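Local coordinates for protein aminotransferase (Bacillus subtilis, PDB 6L1O) that catalyses pyridoxal-phosphate-dependent transamination and is encoded in the operon for biosynthesis of the dipeptide antibiotic bacilysin, at residues F241-G245 against W246-F250; L44-P48 against H49-A53. One frame throughout, in Å; residues are numbered along the deposited sequence.

Contact 1: residues F241-G245 against W246-F250; sequences FNMAG and WRMAF. With PLP (pyridoxal-5'-phosphate), chain E.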
ATOM      1  N   PHE B 241      11.563 -13.993  -8.081  1.00 14.84           N
ATOM      2  CA  PHE B 241      12.167 -14.536  -6.871  1.00 14.17           C
ATOM      3  C   PHE B 241      11.261 -15.386  -6.045  1.00 13.64           C
ATOM      4  O   PHE B 241      11.576 -15.709  -4.877  1.00 14.67           O
ATOM      5  CB  PHE B 241      12.702 -13.371  -6.020  1.00 13.11           C
ATOM      6  CG  PHE B 241      13.779 -12.583  -6.698  1.00 13.24           C
ATOM      7  CD1 PHE B 241      15.026 -13.129  -6.908  1.00 14.40           C
ATOM      8  CD2 PHE B 241      13.537 -11.268  -7.120  1.00 13.20           C
ATOM      9  CE1 PHE B 241      16.022 -12.395  -7.552  1.00 14.98           C
ATOM     10  CE2 PHE B 241      14.540 -10.521  -7.687  1.00 12.83           C
ATOM     11  CZ  PHE B 241      15.786 -11.104  -7.913  1.00 14.33           C
ATOM     12  N   ASN B 242      10.113 -15.797  -6.609  1.00 15.53           N
ATOM     13  CA  ASN B 242       9.084 -16.490  -5.816  1.00 14.86           C
ATOM     14  C   ASN B 242       8.775 -15.686  -4.532  1.00 16.95           C
ATOM     15  O   ASN B 242       8.794 -16.215  -3.378  1.00 14.49           O
ATOM     16  CB  ASN B 242       9.563 -17.901  -5.440  1.00 14.73           C
ATOM     17  CG  ASN B 242       9.813 -18.795  -6.600  1.00 15.09           C
ATOM     18  OD1 ASN B 242       9.218 -18.658  -7.638  1.00 14.92           O
ATOM     19  ND2 ASN B 242      10.735 -19.750  -6.428  1.00 16.26           N
ATOM     20  N   MET B 243       8.546 -14.386  -4.705  1.00 15.55           N
ATOM     21  CA  MET B 243       8.242 -13.492  -3.580  1.00 14.07           C
ATOM     22  C   MET B 243       6.868 -12.852  -3.692  1.00 14.62           C
ATOM     23  O   MET B 243       6.631 -11.728  -3.156  1.00 14.22           O
ATOM     24  CB  MET B 243       9.340 -12.423  -3.476  1.00 14.59           C
ATOM     25  CG  MET B 243      10.651 -12.962  -2.957  1.00 14.58           C
ATOM     26  SD  MET B 243      12.008 -11.798  -3.011  1.00 16.71           S
ATOM     27  CE  MET B 243      11.634 -10.910  -1.487  1.00 20.84           C
ATOM     28  N   ALA B 244       5.910 -13.565  -4.301  1.00 13.34           N
ATOM     29  CA  ALA B 244       4.585 -13.018  -4.553  1.00 14.47           C
ATOM     30  C   ALA B 244       3.909 -12.529  -3.311  1.00 14.71           C
ATOM     31  O   ALA B 244       3.256 -11.463  -3.326  1.00 14.85           O
ATOM     32  CB  ALA B 244       3.718 -14.010  -5.328  1.00 14.75           C
ATOM     33  N   GLY B 245       4.100 -13.259  -2.198  1.00 13.55           N
ATOM     34  CA  GLY B 245       3.464 -12.950  -0.956  1.00 13.33           C
ATOM     35  C   GLY B 245       4.124 -11.781  -0.199  1.00 12.49           C
ATOM     36  O   GLY B 245       3.521 -11.194   0.673  1.00 11.54           O
ATOM     37  N   TRP B 246       5.364 -11.491  -0.554  1.00 11.66           N
ATOM     38  CA  TRP B 246       6.157 -10.442   0.107  1.00 13.06           C
ATOM     39  C   TRP B 246       5.734  -9.012  -0.244  1.00 12.49           C
ATOM     40  O   TRP B 246       5.947  -8.086   0.569  1.00 12.80           O
ATOM     41  CB  TRP B 246       7.594 -10.585  -0.194  1.00 12.73           C
ATOM     42  CG  TRP B 246       8.219 -11.886   0.257  1.00 14.32           C
ATOM     43  CD1 TRP B 246       7.857 -13.176  -0.104  1.00 14.66           C
ATOM     44  CD2 TRP B 246       9.363 -12.021   1.103  1.00 14.87           C
ATOM     45  NE1 TRP B 246       8.736 -14.086   0.474  1.00 15.27           N
ATOM     46  CE2 TRP B 246       9.645 -13.404   1.229  1.00 15.09           C
ATOM     47  CE3 TRP B 246      10.175 -11.106   1.778  1.00 17.06           C
ATOM     48  CZ2 TRP B 246      10.694 -13.877   2.003  1.00 16.85           C
ATOM     49  CZ3 TRP B 246      11.278 -11.590   2.527  1.00 17.71           C
ATOM     50  CH2 TRP B 246      11.494 -12.950   2.652  1.00 16.16           C
ATOM     51  N   ARG B 247       5.109  -8.847  -1.396  1.00 11.12           N
ATOM     52  CA  ARG B 247       4.534  -7.554  -1.856  1.00 11.42           C
ATOM     53  C   ARG B 247       5.593  -6.475  -2.058  1.00 13.63           C
ATOM     54  O   ARG B 247       5.630  -5.489  -1.320  1.00 12.31           O
ATOM     55  CB  ARG B 247       3.441  -7.070  -0.908  1.00 12.52           C
ATOM     56  CG  ARG B 247       2.372  -8.112  -0.534  1.00 13.61           C
ATOM     57  CD  ARG B 247       1.731  -8.787  -1.690  1.00 12.78           C
ATOM     58  NE  ARG B 247       1.223  -7.836  -2.691  1.00 13.59           N
ATOM     59  CZ  ARG B 247       1.415  -7.937  -3.976  1.00 14.84           C
ATOM     60  NH1 ARG B 247       2.105  -8.952  -4.483  1.00 14.84           N
ATOM     61  NH2 ARG B 247       0.928  -7.011  -4.801  1.00 15.12           N
ATOM     62  N   MET B 248       6.500  -6.682  -2.997  1.00 12.47           N
ATOM     63  CA  MET B 248       7.523  -5.701  -3.291  1.00 13.70           C
ATOM     64  C   MET B 248       7.713  -5.514  -4.784  1.00 14.23           C
ATOM     65  O   MET B 248       7.658  -6.488  -5.554  1.00 14.84           O
ATOM     66  CB  MET B 248       8.846  -6.084  -2.634  1.00 16.71           C
ATOM     67  CG  MET B 248       8.825  -5.831  -1.088  1.00 22.24           C
ATOM     68  SD  MET B 248      10.433  -6.043  -0.363  1.00 29.28           S
ATOM     69  CE  MET B 248      10.583  -7.765  -0.509  1.00 24.99           C
ATOM     70  N   ALA B 249       7.917  -4.259  -5.200  1.00 13.50           N
ATOM     71  CA  ALA B 249       8.104  -3.917  -6.576  1.00 12.55           C
ATOM     72  C   ALA B 249       8.770  -2.555  -6.672  1.00 13.80           C
ATOM     73  O   ALA B 249       8.840  -1.821  -5.665  1.00 13.36           O
ATOM     74  CB  ALA B 249       6.753  -3.946  -7.310  1.00 12.42           C
ATOM     75  N   PHE B 250       9.293  -2.204  -7.846  1.00 12.52           N
ATOM     76  CA  PHE B 250       9.821  -0.878  -8.004  1.00 15.26           C
ATOM     77  C   PHE B 250       9.586  -0.371  -9.397  1.00 15.25           C
ATOM     78  O   PHE B 250       9.275  -1.154 -10.297  1.00 14.43           O
ATOM     79  CB  PHE B 250      11.304  -0.808  -7.591  1.00 13.40           C
ATOM     80  CG  PHE B 250      12.199  -1.736  -8.361  1.00 14.50           C
ATOM     81  CD1 PHE B 250      12.709  -1.371  -9.621  1.00 15.69           C
ATOM     82  CD2 PHE B 250      12.522  -2.975  -7.862  1.00 14.05           C
ATOM     83  CE1 PHE B 250      13.537  -2.232 -10.342  1.00 15.21           C
ATOM     84  CE2 PHE B 250      13.335  -3.838  -8.580  1.00 15.11           C
ATOM     85  CZ  PHE B 250      13.859  -3.467  -9.798  1.00 16.07           C
TER
HETATM   86  N1  PLP E 401       2.008  -7.603 -14.152  1.00 19.85           N
HETATM   87  C2  PLP E 401       1.586  -8.764 -14.685  1.00 19.71           C
HETATM   88  C2A PLP E 401       1.124  -8.848 -16.111  1.00 19.38           C
HETATM   89  C3  PLP E 401       1.460  -9.942 -13.858  1.00 20.79           C
HETATM   90  O3  PLP E 401       1.005 -11.120 -14.301  1.00 20.76           O
HETATM   91  C4  PLP E 401       1.920  -9.813 -12.522  1.00 26.00           C
HETATM   92  C4A PLP E 401       1.437 -10.921 -11.621  1.00 34.09           C
HETATM   93  C5  PLP E 401       2.378  -8.525 -12.018  1.00 24.32           C
HETATM   94  C6  PLP E 401       2.432  -7.460 -12.903  1.00 22.51           C
HETATM   95  C5A PLP E 401       2.941  -8.347 -10.639  1.00 22.73           C
HETATM   96  O4P PLP E 401       2.082  -8.541  -9.603  1.00 20.62           O
HETATM   97  P   PLP E 401       2.542  -8.132  -8.087  1.00 16.73           P
HETATM   98  O1P PLP E 401       1.461  -7.232  -7.604  1.00 14.39           O
HETATM   99  O2P PLP E 401       3.935  -7.540  -8.074  1.00 16.02           O
HETATM  100  O3P PLP E 401       2.563  -9.444  -7.354  1.00 16.38           O
HETATM  101  O   HOH W   1       6.233  -9.262  -4.340  1.00 16.47           O
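Met243 lies across one face of the Trp246 indole. Its CE methyl sits over the six-membered ring, 3.9 Å from the centroid, as a CH-pi contact displaced toward the rim, while SD stands 5.0 Å above the centroid of the five-membered ring, a rather distant Met-aromatic contact. The bend at the last torsion of Met243 (chi3 82°) turns CE back over the indole, where it also meets CE of Met248 at 3.5 Å, tight for two methyl carbons. Phe273 of the second subunit stacks on Trp246.

Beneath these side chains the backbone turns: Trp246 N donates to Met243 O at 2.9 Å. A water donates to Met243 O as well and accepts from Met248 N, bridging the turn. This is the loop between helix 237-240 and strand 249-253 of the mixed sheet in this aminotransferase of the class I and II family, and it carries the phosphate-binding Arg247.

The Arg247 chain, folded at chi2 and chi3, brings its guanidinium round to the cofactor. NH1 donates in plane to Ala244 O (3.0 Å) and, almost straight, to O3P of PLP (2.9 Å). NH2 reaches PLP O1P at 2.9 Å with an N-H...O angle of 177°, so three bonds fix the rotation of the flat group, and its positive charge probably helps to offset the negative charge of the phosphate.

Contact 2: residues L44-P48 against H49-A53; sequences LPTPP and HIVEA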
ATOM      1  N   LEU B  44       7.010 -22.682  -5.909  1.00 16.87           N
ATOM      2  CA  LEU B  44       8.275 -22.964  -5.253  1.00 17.10           C
ATOM      3  C   LEU B  44       8.605 -21.851  -4.235  1.00 18.24           C
ATOM      4  O   LEU B  44       8.083 -20.747  -4.356  1.00 17.20           O
ATOM      5  CB  LEU B  44       9.378 -23.127  -6.237  1.00 17.47           C
ATOM      6  CG  LEU B  44       9.082 -24.310  -7.151  1.00 21.91           C
ATOM      7  CD1 LEU B  44      10.027 -24.338  -8.284  1.00 21.42           C
ATOM      8  CD2 LEU B  44       9.118 -25.628  -6.355  1.00 24.24           C
ATOM      9  N   PRO B  45       9.387 -22.191  -3.183  1.00 17.99           N
ATOM     10  CA  PRO B  45       9.615 -21.243  -2.098  1.00 16.26           C
ATOM     11  C   PRO B  45      10.605 -20.137  -2.459  1.00 15.05           C
ATOM     12  O   PRO B  45      11.357 -20.215  -3.443  1.00 13.59           O
ATOM     13  CB  PRO B  45      10.186 -22.124  -0.960  1.00 17.34           C
ATOM     14  CG  PRO B  45      10.900 -23.220  -1.665  1.00 20.16           C
ATOM     15  CD  PRO B  45      10.050 -23.491  -2.923  1.00 20.01           C
ATOM     16  N   THR B  46      10.552 -19.029  -1.691  1.00 13.66           N
ATOM     17  CA  THR B  46      11.550 -18.017  -1.829  1.00 15.00           C
ATOM     18  C   THR B  46      12.893 -18.676  -1.509  1.00 15.82           C
ATOM     19  O   THR B  46      12.967 -19.411  -0.498  1.00 15.24           O
ATOM     20  CB  THR B  46      11.252 -16.852  -0.853  1.00 15.81           C
ATOM     21  OG1 THR B  46       9.875 -16.404  -0.995  1.00 14.16           O
ATOM     22  CG2 THR B  46      12.219 -15.707  -1.034  1.00 17.66           C
ATOM     23  N   PRO B  47      13.946 -18.413  -2.309  1.00 16.05           N
ATOM     24  CA  PRO B  47      15.267 -18.896  -1.996  1.00 18.41           C
ATOM     25  C   PRO B  47      15.733 -18.555  -0.581  1.00 19.63           C
ATOM     26  O   PRO B  47      15.566 -17.401  -0.124  1.00 18.74           O
ATOM     27  CB  PRO B  47      16.149 -18.221  -3.046  1.00 17.63           C
ATOM     28  CG  PRO B  47      15.237 -17.991  -4.179  1.00 17.98           C
ATOM     29  CD  PRO B  47      13.940 -17.718  -3.598  1.00 15.27           C
ATOM     30  N   PRO B  48      16.330 -19.536   0.114  1.00 17.00           N
ATOM     31  CA  PRO B  48      16.676 -19.395   1.522  1.00 16.38           C
ATOM     32  C   PRO B  48      17.617 -18.222   1.865  1.00 16.06           C
ATOM     33  O   PRO B  48      17.497 -17.689   2.964  1.00 17.37           O
ATOM     34  CB  PRO B  48      17.264 -20.762   1.910  1.00 21.35           C
ATOM     35  CG  PRO B  48      17.219 -21.621   0.691  1.00 22.55           C
ATOM     36  CD  PRO B  48      16.340 -20.955  -0.325  1.00 21.78           C
ATOM     37  N   HIS B  49      18.469 -17.781   0.968  1.00 15.91           N
ATOM     38  CA  HIS B  49      19.338 -16.629   1.262  1.00 16.12           C
ATOM     39  C   HIS B  49      18.535 -15.316   1.383  1.00 16.70           C
ATOM     40  O   HIS B  49      18.903 -14.415   2.120  1.00 16.19           O
ATOM     41  CB  HIS B  49      20.469 -16.493   0.265  1.00 18.04           C
ATOM     42  CG  HIS B  49      20.039 -16.092  -1.127  1.00 20.08           C
ATOM     43  ND1 HIS B  49      19.452 -16.969  -2.003  1.00 21.10           N
ATOM     44  CD2 HIS B  49      20.141 -14.912  -1.795  1.00 20.19           C
ATOM     45  CE1 HIS B  49      19.191 -16.355  -3.149  1.00 21.00           C
ATOM     46  NE2 HIS B  49      19.597 -15.103  -3.050  1.00 19.74           N
ATOM     47  N   ILE B  50      17.388 -15.241   0.712  1.00 15.95           N
ATOM     48  CA  ILE B  50      16.492 -14.113   0.835  1.00 15.28           C
ATOM     49  C   ILE B  50      15.742 -14.166   2.168  1.00 16.34           C
ATOM     50  O   ILE B  50      15.589 -13.172   2.869  1.00 17.14           O
ATOM     51  CB  ILE B  50      15.501 -14.062  -0.371  1.00 14.13           C
ATOM     52  CG1 ILE B  50      16.307 -13.876  -1.653  1.00 16.14           C
ATOM     53  CG2 ILE B  50      14.470 -12.903  -0.163  1.00 13.49           C
ATOM     54  CD1 ILE B  50      15.646 -14.192  -2.977  1.00 15.32           C
ATOM     55  N   VAL B  51      15.204 -15.320   2.490  1.00 16.39           N
ATOM     56  CA  VAL B  51      14.547 -15.527   3.739  1.00 16.20           C
ATOM     57  C   VAL B  51      15.445 -15.208   4.942  1.00 18.14           C
ATOM     58  O   VAL B  51      15.017 -14.514   5.891  1.00 19.73           O
ATOM     59  CB  VAL B  51      13.994 -16.951   3.884  1.00 16.28           C
ATOM     60  CG1 VAL B  51      13.329 -17.148   5.253  1.00 17.97           C
ATOM     61  CG2 VAL B  51      13.026 -17.295   2.752  1.00 19.19           C
ATOM     62  N   GLU B  52      16.672 -15.691   4.906  1.00 17.45           N
ATOM     63  CA  GLU B  52      17.621 -15.427   5.978  1.00 19.61           C
ATOM     64  C   GLU B  52      18.016 -13.968   6.086  1.00 17.19           C
ATOM     65  O   GLU B  52      18.267 -13.499   7.179  1.00 17.12           O
ATOM     66  CB  GLU B  52      18.888 -16.270   5.837  1.00 23.14           C
ATOM     67  CG  GLU B  52      18.640 -17.743   6.101  1.00 31.31           C
ATOM     68  CD  GLU B  52      17.976 -18.059   7.447  1.00 35.44           C
ATOM     69  OE1 GLU B  52      18.314 -17.416   8.503  1.00 33.07           O
ATOM     70  OE2 GLU B  52      17.093 -18.960   7.428  1.00 35.44           O
ATOM     71  N   ALA B  53      18.006 -13.244   4.973  1.00 15.96           N
ATOM     72  CA  ALA B  53      18.269 -11.810   5.019  1.00 18.72           C
ATOM     73  C   ALA B  53      17.127 -11.054   5.739  1.00 17.65           C
ATOM     74  O   ALA B  53      17.397 -10.154   6.554  1.00 15.67           O
ATOM     75  CB  ALA B  53      18.533 -11.273   3.626  1.00 19.02           C
TER
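Ile50 packs back against the two residues that lead into its own helix, and its side chain can be followed outward atom by atom. CB rests 3.3 Å from Pro47 O and also approaches Thr46 CG2. There the chain branches. CG2 goes to the threonine methyl, Thr46 CG2, at 3.7 Å, and the two side chains meet nearly perpendicular. CG1 takes the other course: with chi1 at -62° it stands beside the backbone N and passes Pro47 O, and it also lies above one face of the neighbouring His49 ring, toward the rim. The tip, CD1, ends 4.0 Å from Pro47 CD and about as far from CG of the same ring, so the isoleucine lies along the proline ring in the same direction. Beyond Thr46 and Pro47, Ile50 also packs on Met243 and Trp246 and on Ala279 and Ala283 of helix 274-285.

Pro47 has a second neighbour in His49, whose CE1 comes to 3.6 Å from Pro47 CB; the imidazole itself stacks with that of His290. Thr46 turns its methyl to Ile50, but its hydroxyl is engaged with the 241-250 loop at Asn242, and its backbone N is hydrogen-bonded to His64 of the second subunit.

The backbone starts the helix: Pro47 O accepts from Ile50 N at 2.9 Å, and more weakly from Val51 N at 3.4 Å. One residue on, Pro48 O takes Glu52 N at 2.9 Å with an N-H...O angle of 165°, an ordinary i to i+4 bond. The geometry is that of a helix N-terminus, with Pro47 at the N-cap and Pro48, which has no amide hydrogen to offer, in the first turn of helix 48-57.

Contacts 1 and 2, whose centres are 12 Å apart, meet directly through Thr46. Its OG1 lies 2.6 Å from Asn242 O and 3.0 Å from Trp246 NE1, both probable hydrogen bonds, so the segment before helix 48-57 is tied to both halves of the cofactor-binding loop. Packing adds to this where Phe241 O comes within 3.4 Å of Pro47 CD. Only contact 1 reaches the ligand, through Arg247; the side chain of Thr46 is about 12 Å from the bound PLP, and contact 2 is linked to the cofactor through the 241-250 loop without touching it. Both contacts also touch the second subunit, whose Tyr66 also hydrogen-bonds to PLP.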